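Long-range contacts in putative chorismate mutase (Yersinia pestis biovar Microtus str. 91001, PDB 2GBB), which catalyses the Claisen rearrangement of chorismate to prephenate and may play some role in pathogenicity: residues K18-Y23 and A71-Y76; N11-Y16 and A98-L103; L51-E56 and N151-K156. All coordinates share one frame; numbering follows the deposited sequence. Where two conformers were deposited one is given.

Contact 1: residues K18-Y23 and A71-Y76; sequences KDVAGY and AIQYRY. With SO4 (sulfate ion), chain F.
Ile72 touches the facing helix only lightly: its CG2 lies 4.5 Å from Lys18 N and also sits in plane at the edge of the Tyr76 ring. Gln73 marks the closest backbone approach. Its CA is 3.7 Å from Ala21 CB, and that methyl, directed at the opposing helix, also touches Gln73 CB and CG. The Gln73 chain then runs extended from a CG beside its backbone N (chi1 -64°), crossing Val20 at a slant and bringing OE1 to 3.5 Å from Val20 CG1. This buried amide has polar partners beyond the two segments: OE1 accepts from Lys24 NZ, while NE2 donates to a bound citrate and, weakly, to Ala69 O. One turn on, Tyr76 packs its CB 3.9 Å from Ala21 CB and offers a ring face to Lys18. Lys18 CG stands 3.6 Å from the ring centroid and 16° off the normal, a CH-pi contact displaced toward the rim. Because CG is anti to the backbone N and the chain continues extended, the lysine crosses the tyrosine at about a right angle and reaches past it to a sulfate, probably from the crystallisation liquor. NZ donates to sulfate O2 at 3.0 Å and to O1 at 3.1 Å. Tyr76 OH donates to the same O1, although that separation is too short to be trusted. Lys18 NZ also forms a salt bridge with Glu85, and the lysine makes a cation-pi contact with Trp88. The segment axes pass 8.6 Å apart at -52°, consistent with the small Ala21 side chain at the crossing. Ala71, Ile72 and Gln73 probably contact substrate, and the crossing is therefore likely to form part of the active-site wall in an all-helical, AroQ-type chorismate mutase.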
# COMPACT_ATOMS: atom_id res chain seq x y z
N LYS A 18 -9.74 -3.53 -6.16
CA LYS A 18 -9.44 -4.65 -5.28
C LYS A 18 -9.04 -5.85 -6.12
O LYS A 18 -8.05 -6.50 -5.80
CB LYS A 18 -10.58 -4.99 -4.31
CG LYS A 18 -10.19 -6.12 -3.31
CD LYS A 18 -11.42 -6.67 -2.60
CE LYS A 18 -11.06 -7.68 -1.49
NZ LYS A 18 -12.33 -7.93 -0.70
N ASP A 19 -9.75 -6.13 -7.22
CA ASP A 19 -9.33 -7.25 -8.09
C ASP A 19 -7.96 -7.04 -8.71
O ASP A 19 -7.22 -8.03 -8.86
CB ASP A 19 -10.30 -7.45 -9.24
CG ASP A 19 -11.60 -8.10 -8.78
OD1 ASP A 19 -11.59 -9.28 -8.42
OD2 ASP A 19 -12.61 -7.41 -8.72
N VAL A 20 -7.65 -5.80 -9.10
CA VAL A 20 -6.34 -5.51 -9.72
C VAL A 20 -5.26 -5.73 -8.68
O VAL A 20 -4.27 -6.38 -8.95
CB VAL A 20 -6.27 -4.08 -10.33
CG1 VAL A 20 -4.87 -3.80 -10.95
CG2 VAL A 20 -7.40 -3.84 -11.40
N ALA A 21 -5.49 -5.24 -7.45
CA ALA A 21 -4.58 -5.42 -6.32
C ALA A 21 -4.35 -6.90 -6.06
O ALA A 21 -3.21 -7.32 -5.79
CB ALA A 21 -5.16 -4.76 -5.04
N GLY A 22 -5.44 -7.68 -6.09
CA GLY A 22 -5.35 -9.14 -5.84
C GLY A 22 -4.56 -9.85 -6.92
O GLY A 22 -3.76 -10.74 -6.60
N TYR A 23 -4.80 -9.51 -8.19
CA TYR A 23 -4.01 -10.00 -9.35
C TYR A 23 -2.50 -9.72 -9.14
O TYR A 23 -1.61 -10.60 -9.30
CB TYR A 23 -4.55 -9.32 -10.64
CG TYR A 23 -3.52 -9.29 -11.75
CD1 TYR A 23 -3.27 -10.42 -12.51
CD2 TYR A 23 -2.73 -8.13 -11.99
CE1 TYR A 23 -2.30 -10.45 -13.49
CE2 TYR A 23 -1.73 -8.14 -12.96
CZ TYR A 23 -1.55 -9.31 -13.73
OH TYR A 23 -0.59 -9.40 -14.70
N ALA A 71 -3.68 4.07 -4.78
CA ALA A 71 -3.83 4.23 -3.33
C ALA A 71 -4.62 3.03 -2.76
O ALA A 71 -4.24 2.39 -1.78
CB ALA A 71 -4.50 5.60 -3.00
N ILE A 72 -5.71 2.68 -3.42
CA ILE A 72 -6.55 1.56 -3.00
C ILE A 72 -5.79 0.25 -3.00
O ILE A 72 -5.85 -0.55 -2.02
CB ILE A 72 -7.75 1.45 -3.95
CG1 ILE A 72 -8.75 2.59 -3.67
CG2 ILE A 72 -8.37 0.06 -3.83
CD1 ILE A 72 -9.93 2.64 -4.64
N GLN A 73 -5.07 0.01 -4.11
CA GLN A 73 -4.30 -1.20 -4.30
C GLN A 73 -3.20 -1.32 -3.27
O GLN A 73 -3.00 -2.39 -2.72
CB GLN A 73 -3.69 -1.24 -5.69
CG GLN A 73 -4.73 -1.31 -6.85
CD GLN A 73 -4.02 -1.14 -8.17
OE1 GLN A 73 -3.13 -2.04 -8.43
NE2 GLN A 73 -4.19 -0.14 -8.91
N TYR A 74 -2.48 -0.23 -3.03
CA TYR A 74 -1.41 -0.25 -2.03
C TYR A 74 -1.92 -0.68 -0.63
O TYR A 74 -1.30 -1.49 0.06
CB TYR A 74 -0.83 1.15 -1.90
CG TYR A 74 0.29 1.48 -2.88
CD1 TYR A 74 1.34 0.59 -3.09
CD2 TYR A 74 0.24 2.68 -3.64
CE1 TYR A 74 2.37 0.88 -4.00
CE2 TYR A 74 1.24 2.98 -4.55
CZ TYR A 74 2.28 2.09 -4.72
OH TYR A 74 3.22 2.45 -5.62
N ARG A 75 -3.07 -0.10 -0.27
CA ARG A 75 -3.74 -0.34 0.98
C ARG A 75 -4.18 -1.79 1.09
O ARG A 75 -3.98 -2.39 2.15
CB ARG A 75 -4.89 0.65 1.14
CG ARG A 75 -4.35 1.99 1.59
CD ARG A 75 -5.41 3.12 1.73
NE ARG A 75 -4.68 4.39 1.88
CZ ARG A 75 -4.93 5.51 1.19
NH1 ARG A 75 -5.93 5.54 0.30
NH2 ARG A 75 -4.16 6.60 1.38
N TYR A 76 -4.70 -2.38 -0.00
CA TYR A 76 -5.00 -3.79 -0.01
C TYR A 76 -3.76 -4.62 0.15
O TYR A 76 -3.79 -5.62 0.90
CB TYR A 76 -5.79 -4.24 -1.27
CG TYR A 76 -7.31 -4.03 -1.11
CD1 TYR A 76 -8.08 -4.87 -0.27
CD2 TYR A 76 -7.95 -2.97 -1.75
CE1 TYR A 76 -9.48 -4.67 -0.11
CE2 TYR A 76 -9.33 -2.78 -1.67
CZ TYR A 76 -10.10 -3.61 -0.80
OH TYR A 76 -11.46 -3.39 -0.69
S SO4 F . -13.77 -5.30 1.17
O1 SO4 F . -12.40 -5.19 0.72
O2 SO4 F . -14.51 -6.12 0.21
O3 SO4 F . -13.79 -5.93 2.49
O4 SO4 F . -14.38 -3.98 1.28

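Contact 2: residues N11-Y16 and A98-L103; sequences NERLSY and ANIGEL
Arg13 and Ile100 form the closest pair between the two segments. Ile100 CG2 lies over one face of the guanidinium, 3.2 Å from Arg13 NH2 and displaced toward the rim of the group, and the two side chains cross at about a right angle. CG2 can reach that face because it stands anti to its own backbone N, while Ile100 CG1, beside the backbone N (chi1 -73°), lies 3.6 Å from Tyr16 CB as those two side chains slide past each other in opposite directions. The tyrosine ring meets two further residues in different ways. Asn99 CB lies over one face, 4.1 Å from the ring centroid and 20° off the normal, with the amide plane turned just 13° from that of the ring. Leu103 CD2 comes to the ring edge instead, 3.8 Å from Tyr16 CE2, and Leu103 CG packs against the helix backbone, 3.9 Å from Arg13 N. In the all-helical bundle this contact joins helix 7-14 to helix 93-117, and Arg13 probably belongs to the substrate site: its NH1 donates to a bound citrate, which may mark the pocket. Arg13 NE, by contrast, is buried by the contact and has no partner in the model. A second layer of residues surrounds these groups. Ser104, Ile107 and Gln65 touch Arg13, so helix 93-117 and helix 55-82 both border its chain. Ile100 is backed by Met17 and Val20 of helix 17-26. At the chain turn before Tyr16, Ser15 OG donates to Glu12 O at a very short 2.5 Å.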
# COMPACT_ATOMS: atom_id res chain seq x y z
N ASN A 11 -16.95 6.18 -9.14
CA ASN A 11 -17.06 5.18 -8.09
C ASN A 11 -17.03 3.72 -8.55
O ASN A 11 -16.31 2.92 -7.96
CB ASN A 11 -18.30 5.47 -7.21
CG ASN A 11 -18.41 4.51 -6.06
OD1 ASN A 11 -17.66 4.62 -5.10
ND2 ASN A 11 -19.30 3.52 -6.18
N GLU A 12 -17.83 3.37 -9.55
CA GLU A 12 -17.84 2.01 -10.12
C GLU A 12 -16.50 1.63 -10.75
O GLU A 12 -16.08 0.48 -10.62
CB GLU A 12 -18.95 1.87 -11.18
CG GLU A 12 -20.41 2.12 -10.70
CD GLU A 12 -21.33 2.62 -11.84
OE1 GLU A 12 -22.31 3.39 -11.57
OE2 GLU A 12 -21.07 2.26 -13.00
N ARG A 13 -15.84 2.56 -11.44
CA ARG A 13 -14.47 2.29 -11.94
C ARG A 13 -13.55 1.81 -10.78
O ARG A 13 -12.88 0.79 -10.85
CB ARG A 13 -13.89 3.53 -12.64
CG ARG A 13 -12.63 3.19 -13.52
CD ARG A 13 -12.14 4.36 -14.40
NE ARG A 13 -11.01 3.93 -15.23
CZ ARG A 13 -9.75 3.82 -14.81
NH1 ARG A 13 -9.43 4.15 -13.56
NH2 ARG A 13 -8.81 3.37 -15.64
N LEU A 14 -13.59 2.55 -9.68
CA LEU A 14 -12.71 2.29 -8.53
C LEU A 14 -13.11 1.00 -7.76
O LEU A 14 -12.30 0.41 -7.07
CB LEU A 14 -12.68 3.54 -7.61
CG LEU A 14 -11.93 4.80 -8.07
CD1 LEU A 14 -12.20 5.99 -7.13
CD2 LEU A 14 -10.42 4.56 -8.12
N SER A 15 -14.34 0.51 -7.93
CA SER A 15 -14.75 -0.78 -7.30
C SER A 15 -14.00 -2.02 -7.86
O SER A 15 -14.04 -3.05 -7.26
CB SER A 15 -16.26 -1.01 -7.44
OG SER A 15 -16.57 -1.18 -8.81
N TYR A 16 -13.37 -1.92 -9.01
CA TYR A 16 -12.57 -2.99 -9.61
C TYR A 16 -11.13 -3.09 -9.11
O TYR A 16 -10.42 -3.99 -9.48
CB TYR A 16 -12.54 -2.83 -11.15
CG TYR A 16 -13.89 -3.19 -11.71
CD1 TYR A 16 -14.32 -4.52 -11.70
CD2 TYR A 16 -14.77 -2.20 -12.17
CE1 TYR A 16 -15.60 -4.88 -12.14
CE2 TYR A 16 -16.06 -2.57 -12.65
CZ TYR A 16 -16.46 -3.90 -12.61
OH TYR A 16 -17.73 -4.28 -13.05
N ALA A 98 -11.17 -4.77 -19.01
CA ALA A 98 -12.16 -4.39 -20.03
C ALA A 98 -13.31 -3.63 -19.37
O ALA A 98 -13.76 -2.60 -19.89
CB ALA A 98 -12.69 -5.62 -20.81
N ASN A 99 -13.76 -4.11 -18.23
CA ASN A 99 -14.73 -3.40 -17.42
C ASN A 99 -14.31 -2.00 -17.00
O ASN A 99 -15.09 -1.05 -17.05
CB ASN A 99 -15.06 -4.22 -16.19
CG ASN A 99 -16.24 -5.18 -16.42
OD1 ASN A 99 -17.23 -4.82 -17.05
ND2 ASN A 99 -16.13 -6.37 -15.88
N ILE A 100 -13.04 -1.88 -16.62
CA ILE A 100 -12.47 -0.60 -16.22
C ILE A 100 -12.47 0.35 -17.44
O ILE A 100 -12.86 1.50 -17.32
CB ILE A 100 -11.04 -0.81 -15.62
CG1 ILE A 100 -11.13 -1.45 -14.21
CG2 ILE A 100 -10.22 0.47 -15.58
CD1 ILE A 100 -9.72 -1.95 -13.67
N GLY A 101 -12.04 -0.16 -18.59
CA GLY A 101 -11.89 0.64 -19.80
C GLY A 101 -13.27 1.10 -20.25
O GLY A 101 -13.45 2.26 -20.65
N GLU A 102 -14.24 0.19 -20.14
CA GLU A 102 -15.64 0.47 -20.43
C GLU A 102 -16.13 1.63 -19.58
O GLU A 102 -16.72 2.59 -20.07
CB GLU A 102 -16.45 -0.79 -20.20
CG GLU A 102 -17.91 -0.78 -20.66
CD GLU A 102 -18.48 -2.22 -20.86
OE1 GLU A 102 -19.55 -2.32 -21.55
OE2 GLU A 102 -17.85 -3.21 -20.33
N LEU A 103 -15.83 1.57 -18.29
CA LEU A 103 -16.29 2.61 -17.36
C LEU A 103 -15.58 3.93 -17.62
O LEU A 103 -16.18 5.03 -17.54
CB LEU A 103 -16.06 2.16 -15.92
CG LEU A 103 -17.16 1.70 -14.97
CD1 LEU A 103 -18.51 2.38 -15.24
CD2 LEU A 103 -17.33 0.21 -14.88

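Contact 3: residues L51-E56 and N151-K156; sequences LGLNGE and NQVKLK
Leu53 and Leu155 bridge the two segments through their backbones, with their CA atoms 4.3 Å apart. Two main-chain hydrogen bonds flank this pair. Lys156 N donates to Gly52 O at 2.9 Å with a practically straight N-H...O angle of 179°, and Asn54 N donates to Lys154 O at 2.9 Å with an angle of 159°. This pattern makes Leu53 and Leu155 an antiparallel, non-hydrogen-bonded pair, a single isolated bridge in an otherwise helical protein. Gly52 O also receives a CA-H...O contact from Leu155 CA. At positive phi, where a side chain would jam against the preceding carbonyl, Gly52 makes the turn that presents this oxygen.

Apolar contact is modest. Leu53 CD2 reaches Val153 CG1 at 4.2 Å and Leu155 CD2 at 4.3 Å. Behind Val153 stand Ile58, Leu61 and Ile111, so its side chain looks into the bundle. On another side of the bridge, Asn54 CB packs 3.7 Å from Lys156 CB, and the two side chains run at a slant to each other.

Polar side chains work mostly next to the bridge. Asn54 is the N-cap of helix 55-82, its OD1 accepting from a backbone N just past the segment, and Ser57 OG bonds both Asn54 O and Lys154 N. Lys154 NZ turns back along its own segment to Asn151 O. The terminal OXT of Lys156 lies close to Gly52 O, acceptor against acceptor, so its placement is doubtful. The C-terminal tail is thus held mainly through main-chain polar groups, with modest apolar packing beside them.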
# COMPACT_ATOMS: atom_id res chain seq x y z
N LEU A 51 -15.08 12.54 -28.48
CA LEU A 51 -16.24 13.03 -27.77
C LEU A 51 -16.34 14.55 -27.72
O LEU A 51 -17.23 15.09 -27.06
CB LEU A 51 -16.27 12.44 -26.35
CG LEU A 51 -16.35 10.92 -26.26
CD1 LEU A 51 -16.01 10.46 -24.81
CD2 LEU A 51 -17.72 10.41 -26.70
N GLY A 52 -15.46 15.25 -28.45
CA GLY A 52 -15.50 16.70 -28.44
C GLY A 52 -14.86 17.31 -27.19
O GLY A 52 -15.11 18.46 -26.86
N LEU A 53 -14.04 16.53 -26.48
CA LEU A 53 -13.34 17.02 -25.32
C LEU A 53 -11.97 17.50 -25.74
O LEU A 53 -11.40 16.99 -26.71
CB LEU A 53 -13.25 15.95 -24.22
CG LEU A 53 -14.62 15.54 -23.61
CD1 LEU A 53 -14.54 14.30 -22.71
CD2 LEU A 53 -15.29 16.70 -22.84
N ASN A 54 -11.45 18.49 -25.04
CA ASN A 54 -10.04 18.84 -25.13
C ASN A 54 -9.13 17.73 -24.52
O ASN A 54 -9.12 17.54 -23.31
CB ASN A 54 -9.84 20.16 -24.40
CG ASN A 54 -8.46 20.74 -24.61
OD1 ASN A 54 -7.45 20.04 -24.18
ND2 ASN A 54 -8.33 21.85 -25.14
N GLY A 55 -8.37 17.04 -25.38
CA GLY A 55 -7.54 15.88 -25.03
C GLY A 55 -6.58 16.08 -23.86
O GLY A 55 -6.62 15.33 -22.91
N GLU A 56 -5.78 17.12 -23.92
CA GLU A 56 -4.86 17.49 -22.84
C GLU A 56 -5.59 17.87 -21.50
O GLU A 56 -5.09 17.57 -20.39
CB GLU A 56 -3.95 18.64 -23.29
CG GLU A 56 -2.67 18.79 -22.49
CD GLU A 56 -1.46 18.18 -23.19
OE1 GLU A 56 -1.44 16.94 -23.38
OE2 GLU A 56 -0.52 18.95 -23.54
N ASN A 151 -13.10 19.05 -12.66
CA ASN A 151 -13.47 20.42 -13.00
C ASN A 151 -12.54 21.12 -13.97
O ASN A 151 -12.87 22.21 -14.48
CB ASN A 151 -13.65 21.25 -11.71
CG ASN A 151 -14.97 20.93 -11.01
OD1 ASN A 151 -16.00 20.78 -11.66
ND2 ASN A 151 -14.94 20.79 -9.69
N GLN A 152 -11.39 20.49 -14.22
CA GLN A 152 -10.41 21.00 -15.19
C GLN A 152 -10.72 20.50 -16.60
O GLN A 152 -10.19 21.06 -17.57
CB GLN A 152 -8.97 20.60 -14.79
CG GLN A 152 -8.46 21.26 -13.50
CD GLN A 152 -8.52 22.76 -13.55
OE1 GLN A 152 -9.06 23.41 -12.65
NE2 GLN A 152 -7.98 23.33 -14.63
N VAL A 153 -11.58 19.49 -16.73
CA VAL A 153 -11.91 18.96 -18.05
C VAL A 153 -12.79 19.94 -18.85
O VAL A 153 -13.84 20.37 -18.37
CB VAL A 153 -12.68 17.60 -17.97
CG1 VAL A 153 -13.00 17.09 -19.38
CG2 VAL A 153 -11.94 16.56 -17.13
N LYS A 154 -12.41 20.23 -20.10
CA LYS A 154 -13.14 21.22 -20.94
C LYS A 154 -13.50 20.60 -22.27
O LYS A 154 -12.82 19.71 -22.76
CB LYS A 154 -12.27 22.47 -21.23
CG LYS A 154 -11.48 23.10 -20.05
CD LYS A 154 -12.38 23.81 -19.04
CE LYS A 154 -11.58 24.28 -17.83
NZ LYS A 154 -12.45 24.42 -16.61
N LEU A 155 -14.54 21.14 -22.89
CA LEU A 155 -14.83 20.90 -24.29
C LEU A 155 -13.78 21.49 -25.23
O LEU A 155 -13.06 22.42 -24.86
CB LEU A 155 -16.17 21.54 -24.64
CG LEU A 155 -17.40 20.98 -23.92
CD1 LEU A 155 -18.48 22.07 -23.98
CD2 LEU A 155 -17.88 19.65 -24.55
N LYS A 156 -13.70 20.92 -26.42
CA LYS A 156 -12.94 21.47 -27.57
C LYS A 156 -12.84 20.47 -28.70
O LYS A 156 -12.74 20.83 -29.87
CB LYS A 156 -11.54 21.96 -27.20
CG LYS A 156 -11.33 23.51 -27.44
CD LYS A 156 -11.01 23.86 -28.91
CE LYS A 156 -12.27 24.30 -29.71
NZ LYS A 156 -12.84 25.68 -29.36
OXT LYS A 156 -12.86 19.26 -28.48

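How the contacts relate
Measured from contact centre to chain centre, contact 1, a buried helix crossing, lies about 13 Å out. Contact 2, only partly buried, lies nearer, at about 7 Å, and contact 3, a partly exposed bridge between the C-terminal tail and the loop before helix 55-82, about 17 Å out, on the other side of the centre from contact 1. The first two touch, through Val20 with Ile100 and Ile72 with Leu14, and both carry residues that probably bind substrate; contact 3 lies away from that site. Contacts 1 and 3 share helix 55-82, using distant parts of it. Their chemistry follows their place: side-chain packing without direct hydrogen bonds between segments in contacts 1 and 2, backbone bonding in contact 3.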